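Local coordinates for protein HAD family phosphatase (Pseudomonas syringae pv. tomato, PDB 2ODA) that belongs to a Pseudomonas-specific subfamily of the haloacid dehalogenase superfamily, whose biochemical function appears to be novel and is not established, at residues Pro88-Asp91 against Ala92-Ala96; Leu110-Asp114 against Pro115-Gln119. All coordinates share one frame; numbering follows the deposited sequence.

Both contacts join a segment to the start of the helix that follows it, and contact 1 closes before contact 2 opens along the chain. Their centres lie about 11 Å apart. In contact 1 a loop leads into helix 91-99, about 14 Å from the chain centre. In contact 2 strand 109-112 turns into helix 115-123 about 7 Å from that centre; this strand runs between strands 9-12 and 127-131 of the parallel sheet. The two meet directly: Pro-88 CB packs 3.6 Å from Gln-119 CG. Contact 1 faces the second subunit, whereas contact 2 touches no other protein chain, so contact 1 contributes to the dimer interface and contact 2 belongs to the Rossmann-like core.

Contact 1 (Pro88-Asp91 against Ala92-Ala96); sequences PQPD and ACWMA
Pro-90 lays its ring over one face of the indole of Trp-94, four residues further along, and the two side chains run side by side in the same direction. The evidence for a CH-pi contact is direct: Pro-90 CB stands 3.6 Å from the centroid of the six-membered ring, only 4° off its normal. The proline CG reaches outward over the same face, 3.5 Å from Trp-94 CZ3. With chi1 at -71°, Trp-94 CG lies opposite its own carbonyl carbon, which swings the indole back along the helix toward Pro-90. The backbone beneath pairs the same residues, for Trp-94 N donates to Pro-90 O at 3.1 Å in a nearly straight bond (169°). Cys-93 N adds a weak, bent bond to that oxygen. One residue on, selenomethionine Met-95 N donates to Asp-91 O at 2.8 Å, and Met-95 CB and CG lie beside this carbonyl oxygen. A water bridges Gln-89 O and Ala-92 N across the helix entry: it donates to Gln-89 O at 2.8 Å and accepts from Ala-92 N at 2.9 Å. Ser-120 OG also bonds Gln-89 O, tying the loop to helix 115-123. The indole NE1 is satisfied by Ala-124 O, which is consistent with a fixed rotation of the ring, and the ring stacks with Trp-94 of the second subunit. Proline at the entry and successive i to i+4 backbone bonds are common at helix starts; the Pro-90/Trp-94 CH-pi contact is the local feature of helix 91-99 at the dimer interface.

Contact 2 (Leu110-Asp114 against Pro115-Gln119); sequences LISGD and PRLLQ
Leu-118 folds back against Ser-112 and Asp-114 where strand 109-112 turns into helix 115-123, the first half of a beta-alpha-beta unit in the parallel sheet. The axes of the short strand and helix segments run almost antiparallel, at 172°. Followed outward, Leu-118 CB first lies beside Asp-114 O. Leu-118 CG approaches Asp-114 O at 3.3 Å, while Leu-118 CD1 lies 3.5 Å from Asp-114 O and 3.6 Å from Ser-112 O, and Leu-118 CD2 rests 3.7 Å from Ser-112 CB. Leu-164 and Leu-167 of helix 150-167 pack on this leucine. Leu-117 CG and CD1 meet Leu-110 CD2, an apolar contact, and Leu-117 CD2 lies against the hydroxyl oxygen Ser-112 OG. Ser-112 OG accepts from Asp-114 N at 3.0 Å, an ST turn that holds the loop at Gly-113. The sequence Gly-113 to Asp-114 recalls the start of motif IV of haloacid dehalogenase enzymes, though Leu-118 and Gln-119 stand where its second acid would be. Asp-114, the helix N-cap, accepts backbone N-H groups through both its carbonyl oxygen and its carboxylate. Asp-114 O accepts from Leu-118 N at 2.8 Å, with a nearly straight N-H (173°). A chi1 of -176° carries the carboxylate over the first turn, where Asp-114 OD1 takes Arg-116 N at 2.8 Å and, weakly, Leu-117 N at 3.5 Å.

Contact 1 (Pro88-Asp91 against Ala92-Ala96)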
# COMPACT_ATOMS: atom_id res chain seq x y z
N PRO B 88 10.90 -9.68 -2.15
CA PRO B 88 9.46 -9.56 -2.01
C PRO B 88 8.95 -8.34 -1.22
O PRO B 88 7.77 -8.33 -0.87
CB PRO B 88 9.09 -10.84 -1.25
CG PRO B 88 10.26 -11.09 -0.34
CD PRO B 88 11.48 -10.51 -1.08
N GLN B 89 9.81 -7.35 -0.95
CA GLN B 89 9.36 -6.09 -0.33
C GLN B 89 8.23 -5.44 -1.18
O GLN B 89 8.24 -5.55 -2.42
CB GLN B 89 10.51 -5.08 -0.15
CG GLN B 89 11.57 -5.46 0.89
CD GLN B 89 11.00 -5.64 2.27
OE1 GLN B 89 10.68 -6.76 2.68
NE2 GLN B 89 10.85 -4.54 3.01
N PRO B 90 7.23 -4.82 -0.51
CA PRO B 90 6.07 -4.25 -1.23
C PRO B 90 6.41 -3.05 -2.14
O PRO B 90 5.59 -2.68 -3.02
CB PRO B 90 5.16 -3.75 -0.08
CG PRO B 90 6.13 -3.55 1.11
CD PRO B 90 7.11 -4.69 0.95
N ASP B 91 7.59 -2.46 -1.93
CA ASP B 91 8.04 -1.24 -2.61
C ASP B 91 7.81 -1.20 -4.13
O ASP B 91 7.30 -0.22 -4.65
CB ASP B 91 9.53 -1.00 -2.36
CG ASP B 91 9.86 -0.86 -0.90
OD1 ASP B 91 9.33 -1.64 -0.08
OD2 ASP B 91 10.67 0.03 -0.58
N ALA B 92 8.20 -2.26 -4.84
CA ALA B 92 8.03 -2.29 -6.28
C ALA B 92 6.56 -2.03 -6.69
O ALA B 92 6.29 -1.32 -7.66
CB ALA B 92 8.49 -3.61 -6.83
N CYS B 93 5.62 -2.59 -5.94
CA CYS B 93 4.19 -2.43 -6.26
C CYS B 93 3.64 -1.06 -5.85
O CYS B 93 2.93 -0.41 -6.63
CB CYS B 93 3.38 -3.55 -5.62
SG CYS B 93 3.76 -5.17 -6.37
N TRP B 94 4.00 -0.62 -4.65
CA TRP B 94 3.59 0.72 -4.24
C TRP B 94 4.15 1.79 -5.15
O TRP B 94 3.44 2.73 -5.53
CB TRP B 94 4.01 0.98 -2.80
CG TRP B 94 3.22 0.19 -1.81
CD1 TRP B 94 1.96 -0.33 -1.96
CD2 TRP B 94 3.62 -0.11 -0.47
NE1 TRP B 94 1.57 -0.97 -0.79
CE2 TRP B 94 2.58 -0.85 0.13
CE3 TRP B 94 4.78 0.15 0.27
CZ2 TRP B 94 2.65 -1.30 1.47
CZ3 TRP B 94 4.85 -0.31 1.60
CH2 TRP B 94 3.80 -1.04 2.17
N MSE B 95 5.42 1.64 -5.53
CA MSE B 95 6.01 2.62 -6.42
C MSE B 95 5.36 2.68 -7.79
O MSE B 95 5.21 3.75 -8.36
CB MSE B 95 7.52 2.47 -6.49
CG MSE B 95 8.15 3.16 -5.33
SE MSE B 95 10.03 2.72 -5.23
CE MSE B 95 10.58 3.51 -6.89
N ALA B 96 4.94 1.52 -8.30
CA ALA B 96 4.21 1.44 -9.55
C ALA B 96 2.86 2.13 -9.43
O ALA B 96 2.45 2.87 -10.33
CB ALA B 96 4.00 -0.01 -9.93
O HOH W 1 10.06 -4.38 -4.15

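Contact 2 (Leu110-Asp114 against Pro115-Gln119)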
# COMPACT_ATOMS: atom_id res chain seq x y z
N LEU B 110 -2.28 -7.12 -9.27
CA LEU B 110 -0.98 -7.45 -9.86
C LEU B 110 -1.14 -8.78 -10.57
O LEU B 110 -1.66 -9.73 -10.00
CB LEU B 110 0.11 -7.60 -8.77
CG LEU B 110 1.41 -8.28 -9.25
CD1 LEU B 110 2.20 -7.39 -10.23
CD2 LEU B 110 2.31 -8.65 -8.06
N ILE B 111 -0.69 -8.83 -11.81
CA ILE B 111 -0.68 -10.06 -12.58
C ILE B 111 0.78 -10.44 -12.83
O ILE B 111 1.54 -9.62 -13.33
CB ILE B 111 -1.39 -9.83 -13.93
CG1 ILE B 111 -2.85 -9.38 -13.69
CG2 ILE B 111 -1.36 -11.11 -14.79
CD1 ILE B 111 -3.10 -7.89 -13.93
N SER B 112 1.15 -11.69 -12.52
CA SER B 112 2.53 -12.20 -12.68
C SER B 112 2.52 -13.74 -12.64
O SER B 112 1.59 -14.33 -12.10
CB SER B 112 3.42 -11.66 -11.54
OG SER B 112 4.78 -12.09 -11.67
N GLY B 113 3.54 -14.37 -13.21
CA GLY B 113 3.83 -15.77 -12.89
C GLY B 113 5.03 -16.01 -11.99
O GLY B 113 5.42 -17.16 -11.76
N ASP B 114 5.61 -14.93 -11.46
CA ASP B 114 6.85 -15.03 -10.68
C ASP B 114 6.53 -14.99 -9.19
O ASP B 114 5.96 -14.01 -8.70
CB ASP B 114 7.81 -13.87 -11.03
CG ASP B 114 9.16 -13.99 -10.31
OD1 ASP B 114 9.18 -14.29 -9.12
OD2 ASP B 114 10.20 -13.75 -10.92
N PRO B 115 6.89 -16.06 -8.45
CA PRO B 115 6.48 -16.14 -7.04
C PRO B 115 6.99 -14.99 -6.19
O PRO B 115 6.32 -14.61 -5.23
CB PRO B 115 7.12 -17.45 -6.56
CG PRO B 115 7.30 -18.24 -7.78
CD PRO B 115 7.64 -17.26 -8.86
N ARG B 116 8.15 -14.46 -6.55
CA ARG B 116 8.77 -13.35 -5.81
C ARG B 116 8.06 -12.02 -6.02
O ARG B 116 7.83 -11.26 -5.07
CB ARG B 116 10.25 -13.23 -6.14
CG ARG B 116 11.10 -14.37 -5.53
CD ARG B 116 12.57 -14.28 -5.97
NE ARG B 116 13.16 -12.98 -5.60
CZ ARG B 116 13.52 -12.07 -6.50
NH1 ARG B 116 13.36 -12.35 -7.78
NH2 ARG B 116 14.03 -10.90 -6.14
N LEU B 117 7.71 -11.74 -7.27
CA LEU B 117 6.91 -10.57 -7.56
C LEU B 117 5.48 -10.70 -7.03
O LEU B 117 4.94 -9.74 -6.46
CB LEU B 117 6.96 -10.23 -9.05
CG LEU B 117 6.01 -9.11 -9.52
CD1 LEU B 117 6.28 -7.75 -8.81
CD2 LEU B 117 6.13 -8.98 -11.05
N LEU B 118 4.85 -11.86 -7.21
CA LEU B 118 3.55 -12.10 -6.59
C LEU B 118 3.58 -11.89 -5.08
O LEU B 118 2.65 -11.31 -4.51
CB LEU B 118 3.03 -13.50 -6.92
CG LEU B 118 2.67 -13.63 -8.42
CD1 LEU B 118 2.61 -15.11 -8.79
CD2 LEU B 118 1.35 -12.89 -8.71
N GLN B 119 4.63 -12.38 -4.43
CA GLN B 119 4.81 -12.13 -2.99
C GLN B 119 4.90 -10.64 -2.66
O GLN B 119 4.35 -10.19 -1.65
CB GLN B 119 6.05 -12.88 -2.48
CG GLN B 119 6.17 -12.88 -0.92
CD GLN B 119 5.03 -13.62 -0.25
OE1 GLN B 119 4.91 -14.83 -0.39
NE2 GLN B 119 4.17 -12.90 0.46